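Local structure of RavO (Legionella pneumophila subsp. pneumophila, 6DM4) at residues Ser35-Trp43 with Met102-Lys113; Glu52-Ala60 with Ile71-Phe82. The protein binds phosphotyrosine peptides such as that of human Shc1 through the SH2 domain described here, one part of a larger Legionella protein. One frame throughout, in Å; residues are numbered along the deposited sequence.

Overall arrangement
From the N terminus the chain runs through helix 4-13 and helix 25-34 before it enters strand 40-43, an outer strand of the five-stranded antiparallel sheet. Contact 1 sets Ser35-Trp43 against helix 101-119 near the C terminus, so it closes a long loop that takes in most of the sheet. Contact 2 lies within that loop. It pairs strands 55-64 and 67-76 and reaches into strand 81-84. The two centres are about 16 Å apart, on opposite sides of the chain's centre. They meet directly: Arg42 pairs with Ala59 through the backbone, and His108 of the helix meets Tyr73 of the sheet.

Contact 1: Ser35-Trp43 with Met102-Lys113; sequences SKAEFILRW and MATLTQHITQNK. With SO4 (sulfate ion), chain H.
The Phe39 ring takes Ile109 over one face, and His17 also stacks on the ring. Thr106 OG1 and the methyl of Met102 stand at its edge, with OG1 3.6 Å from Phe39 CZ. Leu41 CG also lies at the edge, in the ring plane. A chi1 of 69° sets Phe39 CG between the backbone N and the carbonyl carbon and lays the ring against the helix. Ile109 crosses it at about a right angle: CG2 sits 3.6 Å from Phe39 CB, and CD1 rests 3.7 Å from Phe39 CE2. Leu41 and Met102 meet tip to tip, Leu41 CD1 being 3.6 Å from Met102 SD. The other branch of Leu41, CD2, packs on Ile109 CD1. No hydrogen bond joins the two segments; the contact is mainly apolar packing. At its border the carboxylate of Glu38 touches the Lys113 chain, with OE1 3.4 Å from CE. Lys113 NZ turns instead to Glu117 and Gln63 O. A sulfate, probably from the crystallisation liquor, is held by Glu38 N and by Arg16. The single N-H of Glu38 is shared between sulfate O2 (2.9 Å) and O3 (3.1 Å). Arg42, probably the SH2 FLVR arginine, bonds through NH2 to the modified side chain of the bound peptide, consistent with phosphotyrosine. The contact lays helix 101-119 across one side of the sheet, where Ala60 of strand 55-64 touches both Leu41 and Ile109.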
# COMPACT_ATOMS: atom_id res chain seq x y z
N SER A 35 12.51 -16.72 10.05
CA SER A 35 11.90 -16.83 8.73
C SER A 35 12.86 -17.43 7.71
O SER A 35 14.07 -17.18 7.74
CB SER A 35 11.44 -15.46 8.25
OG SER A 35 10.96 -15.51 6.91
N LYS A 36 12.31 -18.25 6.82
CA LYS A 36 13.03 -18.76 5.66
C LYS A 36 12.64 -18.03 4.38
O LYS A 36 12.92 -18.53 3.28
CB LYS A 36 12.78 -20.27 5.52
CG LYS A 36 13.07 -21.06 6.79
CD LYS A 36 13.95 -22.27 6.50
CE LYS A 36 14.73 -22.71 7.74
NZ LYS A 36 16.04 -23.31 7.37
N ALA A 37 12.01 -16.87 4.49
CA ALA A 37 11.62 -16.10 3.32
C ALA A 37 12.84 -15.66 2.52
O ALA A 37 13.91 -15.41 3.07
CB ALA A 37 10.80 -14.87 3.74
N GLU A 38 12.67 -15.54 1.20
CA GLU A 38 13.79 -15.13 0.37
C GLU A 38 14.10 -13.65 0.53
O GLU A 38 15.26 -13.24 0.49
CB GLU A 38 13.53 -15.48 -1.10
CG GLU A 38 13.72 -16.95 -1.44
CD GLU A 38 15.14 -17.45 -1.18
OE1 GLU A 38 16.11 -16.69 -1.42
OE2 GLU A 38 15.29 -18.61 -0.74
N PHE A 39 13.07 -12.82 0.69
CA PHE A 39 13.29 -11.41 0.97
C PHE A 39 12.02 -10.82 1.56
O PHE A 39 10.95 -11.43 1.49
CB PHE A 39 13.70 -10.63 -0.30
CG PHE A 39 12.60 -10.48 -1.32
CD1 PHE A 39 12.39 -11.46 -2.28
CD2 PHE A 39 11.79 -9.36 -1.33
CE1 PHE A 39 11.38 -11.33 -3.23
CE2 PHE A 39 10.77 -9.21 -2.28
CZ PHE A 39 10.57 -10.20 -3.23
N ILE A 40 12.16 -9.64 2.16
CA ILE A 40 11.01 -8.84 2.54
C ILE A 40 11.13 -7.46 1.93
O ILE A 40 12.21 -7.00 1.56
CB ILE A 40 10.85 -8.72 4.07
CG1 ILE A 40 12.07 -8.02 4.69
CG2 ILE A 40 10.62 -10.09 4.65
CD1 ILE A 40 11.93 -7.74 6.19
N LEU A 41 9.98 -6.80 1.83
CA LEU A 41 9.90 -5.37 1.56
C LEU A 41 9.37 -4.67 2.81
O LEU A 41 8.62 -5.26 3.60
CB LEU A 41 8.99 -5.09 0.36
CG LEU A 41 9.47 -5.70 -0.95
CD1 LEU A 41 8.43 -5.55 -2.02
CD2 LEU A 41 10.76 -5.04 -1.38
N ARG A 42 9.77 -3.42 2.99
CA ARG A 42 9.42 -2.73 4.22
C ARG A 42 9.47 -1.23 3.98
O ARG A 42 10.05 -0.76 3.00
CB ARG A 42 10.38 -3.10 5.37
CG ARG A 42 11.84 -2.92 5.02
CD ARG A 42 12.74 -3.36 6.15
NE ARG A 42 14.16 -3.24 5.81
CZ ARG A 42 14.83 -2.10 5.81
NH1 ARG A 42 14.22 -0.97 6.15
NH2 ARG A 42 16.12 -2.08 5.50
N TRP A 43 8.86 -0.50 4.90
CA TRP A 43 8.88 0.96 4.85
C TRP A 43 10.29 1.45 5.19
O TRP A 43 10.80 1.18 6.27
CB TRP A 43 7.84 1.51 5.81
CG TRP A 43 7.56 2.99 5.72
CD1 TRP A 43 8.02 3.95 6.58
CD2 TRP A 43 6.73 3.67 4.77
NE1 TRP A 43 7.54 5.18 6.22
CE2 TRP A 43 6.75 5.04 5.10
CE3 TRP A 43 5.99 3.26 3.66
CZ2 TRP A 43 6.06 6.00 4.37
CZ3 TRP A 43 5.29 4.21 2.93
CH2 TRP A 43 5.33 5.57 3.29
N MET A 102 5.96 -5.91 -8.76
CA MET A 102 6.49 -6.93 -7.86
C MET A 102 7.34 -7.93 -8.61
O MET A 102 8.37 -8.38 -8.11
CB MET A 102 5.35 -7.64 -7.13
CG MET A 102 4.91 -7.01 -5.80
SD MET A 102 6.25 -6.51 -4.68
CE MET A 102 7.24 -8.01 -4.61
N ALA A 103 6.93 -8.29 -9.84
CA ALA A 103 7.78 -9.14 -10.67
C ALA A 103 9.12 -8.49 -10.94
O ALA A 103 10.14 -9.19 -11.05
CB ALA A 103 7.08 -9.47 -11.99
N THR A 104 9.15 -7.16 -11.02
CA THR A 104 10.40 -6.44 -11.27
C THR A 104 11.28 -6.44 -10.03
O THR A 104 12.46 -6.82 -10.10
CB THR A 104 10.11 -5.01 -11.72
OG1 THR A 104 9.30 -5.03 -12.90
CG2 THR A 104 11.40 -4.27 -12.01
N LEU A 105 10.73 -6.01 -8.90
CA LEU A 105 11.49 -5.98 -7.65
C LEU A 105 12.01 -7.36 -7.30
O LEU A 105 13.17 -7.50 -6.86
CB LEU A 105 10.61 -5.43 -6.53
CG LEU A 105 10.39 -3.92 -6.56
CD1 LEU A 105 9.27 -3.52 -5.60
CD2 LEU A 105 11.69 -3.19 -6.24
N THR A 106 11.20 -8.40 -7.50
CA THR A 106 11.64 -9.76 -7.20
C THR A 106 12.91 -10.11 -7.98
O THR A 106 13.85 -10.68 -7.42
CB THR A 106 10.53 -10.76 -7.50
OG1 THR A 106 9.42 -10.50 -6.63
CG2 THR A 106 11.01 -12.18 -7.28
N GLN A 107 12.95 -9.76 -9.26
CA GLN A 107 14.14 -10.04 -10.06
C GLN A 107 15.33 -9.21 -9.59
O GLN A 107 16.45 -9.73 -9.50
CB GLN A 107 13.86 -9.79 -11.54
CG GLN A 107 12.90 -10.79 -12.15
CD GLN A 107 13.41 -12.21 -12.03
OE1 GLN A 107 14.57 -12.49 -12.32
NE2 GLN A 107 12.53 -13.12 -11.63
N HIS A 108 15.12 -7.93 -9.29
CA HIS A 108 16.22 -7.08 -8.86
C HIS A 108 16.79 -7.55 -7.53
O HIS A 108 18.01 -7.50 -7.31
CB HIS A 108 15.75 -5.63 -8.76
CG HIS A 108 16.86 -4.63 -8.62
ND1 HIS A 108 17.38 -4.25 -7.40
CD2 HIS A 108 17.54 -3.92 -9.56
CE1 HIS A 108 18.33 -3.36 -7.59
NE2 HIS A 108 18.45 -3.14 -8.89
N ILE A 109 15.92 -8.01 -6.63
CA ILE A 109 16.36 -8.41 -5.29
C ILE A 109 17.00 -9.80 -5.33
O ILE A 109 18.08 -10.00 -4.76
CB ILE A 109 15.18 -8.37 -4.31
CG1 ILE A 109 14.72 -6.93 -4.09
CG2 ILE A 109 15.57 -8.99 -2.97
CD1 ILE A 109 13.25 -6.80 -3.73
N THR A 110 16.35 -10.77 -5.96
CA THR A 110 16.85 -12.14 -5.91
C THR A 110 18.12 -12.30 -6.73
O THR A 110 19.02 -13.05 -6.33
CB THR A 110 15.79 -13.13 -6.37
OG1 THR A 110 15.41 -12.84 -7.71
CG2 THR A 110 14.56 -13.07 -5.46
N GLN A 111 18.23 -11.60 -7.86
CA GLN A 111 19.48 -11.63 -8.61
C GLN A 111 20.60 -10.97 -7.82
O GLN A 111 21.74 -11.44 -7.84
CB GLN A 111 19.30 -10.95 -9.97
CG GLN A 111 18.42 -11.72 -10.95
CD GLN A 111 18.40 -11.11 -12.34
OE1 GLN A 111 19.38 -10.52 -12.79
NE2 GLN A 111 17.27 -11.25 -13.04
N ASN A 112 20.29 -9.88 -7.11
CA ASN A 112 21.30 -9.24 -6.27
C ASN A 112 21.72 -10.16 -5.12
O ASN A 112 22.90 -10.23 -4.77
CB ASN A 112 20.77 -7.91 -5.73
CG ASN A 112 21.28 -6.73 -6.52
OD1 ASN A 112 22.47 -6.61 -6.78
ND2 ASN A 112 20.37 -5.85 -6.92
N LYS A 113 20.75 -10.86 -4.52
CA LYS A 113 21.09 -11.85 -3.51
C LYS A 113 21.97 -12.95 -4.10
O LYS A 113 22.88 -13.46 -3.42
CB LYS A 113 19.81 -12.45 -2.92
CG LYS A 113 20.04 -13.54 -1.88
CD LYS A 113 18.72 -13.94 -1.22
CE LYS A 113 18.90 -15.14 -0.32
NZ LYS A 113 20.07 -14.94 0.57
S SO4 H . 9.56 -16.24 -0.33
O1 SO4 H . 8.53 -16.49 0.68
O2 SO4 H . 10.68 -17.14 -0.12
O3 SO4 H . 10.01 -14.85 -0.22
O4 SO4 H . 9.00 -16.47 -1.66

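Contact 2: Glu52-Ala60 with Ile71-Phe82; sequences ENKYVFIAA and IRYGINKNGELF
Tyr55 and Phe82 both place CG anti to the carbonyl carbon, with chi1 -57° and -55°, and from neighbouring parts of the sheet their rings meet. The two belong to the central antiparallel sheet of the SH2 fold, in which strands 55-64 and 67-76 form a beta hairpin and strand 81-84 follows. Tyr55 turns its edge to the face of Phe82 in an offset edge-to-face (T-shaped) pair, planes at 78°. Tyr55 CE2 comes 3.5 Å from Phe82 CD1. Tyr55 CD2 packs against the backbone of Gly74, 3.9 Å from Gly74 C.

Val56-Ile75, Ile58-Tyr73 and Ala60-Ile71 are hydrogen-bonded pairs, each with two backbone bonds. Tyr73 N reaches Ile58 O at 2.7 Å. Ile58, Ala60, Tyr73 and Ile75 share one face of the sheet. There Ala60 CB lies at the edge of the Tyr73 ring, 4.0 Å from CE2, while Tyr73 OH bonds to His108. Helix 4-13 and helix 101-119 cover parts of this face. Ala59 and Arg72 lie on the other face, toward the bound peptide. Arg72 NH2 bonds its modified side chain, consistent with the phosphotyrosine, and Ala59 packs on it. Arg72 CD also touches Phe57 CD1 at 3.9 Å.

A type I turn from Asn76 to Gly79 leads toward strand 81-84. Asn76 OD1 accepts from Glu80 N at 2.9 Å, with the donor above its carbonyl plane. Asn76 ND2 returns a bond to Glu80 OE2, on the anti lone pair and in the amide plane. One water joins Asn76 ND2 to Lys54 NZ; another accepts from Lys77 N and donates to Lys54 O, 2.7 Å away.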
# COMPACT_ATOMS: atom_id res chain seq x y z
N GLU A 52 13.27 16.10 0.61
CA GLU A 52 12.04 16.87 0.76
C GLU A 52 10.98 16.33 -0.21
O GLU A 52 10.60 16.99 -1.17
CB GLU A 52 12.29 18.37 0.55
CG GLU A 52 13.10 19.01 1.67
CD GLU A 52 12.49 18.81 3.05
OE1 GLU A 52 13.26 18.82 4.04
OE2 GLU A 52 11.26 18.65 3.16
N ASN A 53 10.54 15.10 0.06
CA ASN A 53 9.34 14.52 -0.53
C ASN A 53 9.38 14.55 -2.06
O ASN A 53 8.53 15.15 -2.72
CB ASN A 53 8.09 15.21 -0.00
CG ASN A 53 6.86 14.32 -0.05
OD1 ASN A 53 6.03 14.43 -0.95
ND2 ASN A 53 6.75 13.42 0.93
N LYS A 54 10.38 13.87 -2.62
CA LYS A 54 10.38 13.57 -4.05
C LYS A 54 10.12 12.11 -4.35
O LYS A 54 9.59 11.79 -5.41
CB LYS A 54 11.71 13.99 -4.69
CG LYS A 54 11.75 13.82 -6.20
CD LYS A 54 12.86 14.63 -6.86
CE LYS A 54 13.21 14.06 -8.23
NZ LYS A 54 11.99 13.73 -9.03
N TYR A 55 10.47 11.21 -3.42
CA TYR A 55 10.20 9.79 -3.57
C TYR A 55 9.48 9.27 -2.35
O TYR A 55 9.60 9.81 -1.25
CB TYR A 55 11.50 8.98 -3.75
CG TYR A 55 12.36 9.39 -4.92
CD1 TYR A 55 13.33 10.37 -4.77
CD2 TYR A 55 12.21 8.79 -6.16
CE1 TYR A 55 14.13 10.75 -5.84
CE2 TYR A 55 13.00 9.16 -7.23
CZ TYR A 55 13.96 10.14 -7.06
OH TYR A 55 14.75 10.51 -8.13
N VAL A 56 8.72 8.20 -2.55
CA VAL A 56 8.34 7.30 -1.46
C VAL A 56 9.35 6.17 -1.46
O VAL A 56 9.60 5.55 -2.50
CB VAL A 56 6.91 6.78 -1.63
CG1 VAL A 56 6.60 5.71 -0.59
CG2 VAL A 56 5.91 7.93 -1.53
N PHE A 57 9.94 5.90 -0.30
CA PHE A 57 11.08 4.99 -0.20
C PHE A 57 10.62 3.64 0.34
O PHE A 57 9.91 3.56 1.34
CB PHE A 57 12.17 5.57 0.69
CG PHE A 57 12.79 6.83 0.14
CD1 PHE A 57 13.84 6.77 -0.76
CD2 PHE A 57 12.34 8.08 0.54
CE1 PHE A 57 14.41 7.93 -1.26
CE2 PHE A 57 12.91 9.24 0.05
CZ PHE A 57 13.95 9.16 -0.86
N ILE A 58 11.04 2.57 -0.34
CA ILE A 58 10.76 1.20 0.06
C ILE A 58 12.08 0.45 0.08
O ILE A 58 12.86 0.52 -0.87
CB ILE A 58 9.78 0.50 -0.90
CG1 ILE A 58 8.51 1.35 -1.08
CG2 ILE A 58 9.45 -0.89 -0.39
CD1 ILE A 58 7.73 1.52 0.18
N ALA A 59 12.34 -0.28 1.17
CA ALA A 59 13.56 -1.07 1.27
C ALA A 59 13.24 -2.55 1.12
O ALA A 59 12.18 -3.02 1.54
CB ALA A 59 14.28 -0.83 2.61
N ALA A 60 14.16 -3.27 0.50
CA ALA A 60 14.17 -4.72 0.53
C ALA A 60 15.24 -5.20 1.51
O ALA A 60 16.26 -4.53 1.71
CB ALA A 60 14.44 -5.30 -0.85
N ILE A 71 18.38 -3.24 0.22
CA ILE A 71 18.41 -2.42 -0.98
C ILE A 71 17.33 -1.37 -0.83
O ILE A 71 16.20 -1.69 -0.44
CB ILE A 71 18.17 -3.25 -2.26
CG1 ILE A 71 19.10 -4.45 -2.33
CG2 ILE A 71 18.31 -2.37 -3.51
CD1 ILE A 71 18.68 -5.45 -3.39
N ARG A 72 17.65 -0.11 -1.13
CA ARG A 72 16.67 0.96 -1.03
C ARG A 72 16.12 1.30 -2.41
O ARG A 72 16.88 1.48 -3.36
CB ARG A 72 17.27 2.20 -0.38
CG ARG A 72 16.22 3.29 -0.14
CD ARG A 72 16.84 4.54 0.45
NE ARG A 72 17.38 4.29 1.78
CZ ARG A 72 18.21 5.11 2.40
NH1 ARG A 72 18.60 6.23 1.81
NH2 ARG A 72 18.66 4.82 3.62
N TYR A 73 14.79 1.40 -2.50
CA TYR A 73 14.10 1.77 -3.73
C TYR A 73 13.29 3.04 -3.50
O TYR A 73 12.90 3.35 -2.37
CB TYR A 73 13.17 0.65 -4.22
CG TYR A 73 13.92 -0.62 -4.55
CD1 TYR A 73 14.59 -0.76 -5.77
CD2 TYR A 73 13.96 -1.68 -3.66
CE1 TYR A 73 15.27 -1.91 -6.07
CE2 TYR A 73 14.64 -2.84 -3.96
CZ TYR A 73 15.30 -2.95 -5.15
OH TYR A 73 15.98 -4.11 -5.44
N GLY A 74 13.03 3.75 -4.58
CA GLY A 74 12.23 4.96 -4.52
C GLY A 74 11.23 5.01 -5.65
O GLY A 74 11.50 4.54 -6.76
N ILE A 75 10.06 5.58 -5.36
CA ILE A 75 9.00 5.80 -6.34
C ILE A 75 8.74 7.30 -6.41
O ILE A 75 8.45 7.92 -5.38
CB ILE A 75 7.71 5.05 -5.98
CG1 ILE A 75 8.00 3.58 -5.65
CG2 ILE A 75 6.68 5.16 -7.11
CD1 ILE A 75 6.87 2.90 -4.89
N ASN A 76 8.81 7.88 -7.61
CA ASN A 76 8.58 9.31 -7.73
C ASN A 76 7.09 9.59 -7.93
O ASN A 76 6.27 8.67 -8.02
CB ASN A 76 9.46 9.92 -8.83
CG ASN A 76 9.05 9.51 -10.25
OD1 ASN A 76 7.94 9.05 -10.52
ND2 ASN A 76 9.97 9.72 -11.19
N LYS A 77 6.74 10.88 -8.01
CA LYS A 77 5.34 11.28 -8.05
C LYS A 77 4.61 10.72 -9.26
O LYS A 77 3.39 10.50 -9.21
CB LYS A 77 5.22 12.81 -8.05
CG LYS A 77 5.89 13.50 -6.87
CD LYS A 77 5.08 13.35 -5.60
CE LYS A 77 5.97 13.00 -4.42
NZ LYS A 77 5.36 13.42 -3.12
N ASN A 78 5.31 10.49 -10.37
CA ASN A 78 4.70 9.94 -11.57
C ASN A 78 4.86 8.43 -11.68
O ASN A 78 4.69 7.88 -12.77
CB ASN A 78 5.24 10.65 -12.81
CG ASN A 78 5.01 12.15 -12.78
OD1 ASN A 78 3.86 12.61 -12.73
ND2 ASN A 78 6.09 12.93 -12.83
N GLY A 79 5.18 7.75 -10.58
CA GLY A 79 5.15 6.30 -10.52
C GLY A 79 6.39 5.59 -11.01
O GLY A 79 6.36 4.36 -11.13
N GLU A 80 7.47 6.30 -11.31
CA GLU A 80 8.69 5.68 -11.79
C GLU A 80 9.48 5.08 -10.63
O GLU A 80 9.57 5.67 -9.55
CB GLU A 80 9.55 6.71 -12.52
CG GLU A 80 8.87 7.36 -13.70
CD GLU A 80 9.86 8.10 -14.58
OE1 GLU A 80 10.13 7.63 -15.70
OE2 GLU A 80 10.37 9.15 -14.13
N LEU A 81 10.07 3.91 -10.87
CA LEU A 81 10.84 3.18 -9.87
C LEU A 81 12.33 3.43 -10.04
O LEU A 81 12.83 3.60 -11.16
CB LEU A 81 10.55 1.67 -9.96
CG LEU A 81 11.17 0.75 -8.91
CD1 LEU A 81 10.72 1.13 -7.50
CD2 LEU A 81 10.84 -0.70 -9.21
N PHE A 82 13.04 3.46 -8.92
CA PHE A 82 14.48 3.72 -8.90
C PHE A 82 15.13 2.91 -7.79
O PHE A 82 14.54 2.75 -6.72
CB PHE A 82 14.79 5.20 -8.68
CG PHE A 82 14.14 6.13 -9.67
CD1 PHE A 82 12.82 6.53 -9.50
CD2 PHE A 82 14.84 6.59 -10.77
CE1 PHE A 82 12.22 7.39 -10.41
CE2 PHE A 82 14.24 7.45 -11.69
CZ PHE A 82 12.93 7.84 -11.50
O HOH W 1 12.34 11.25 -10.45
O HOH W 2 8.80 12.86 -7.81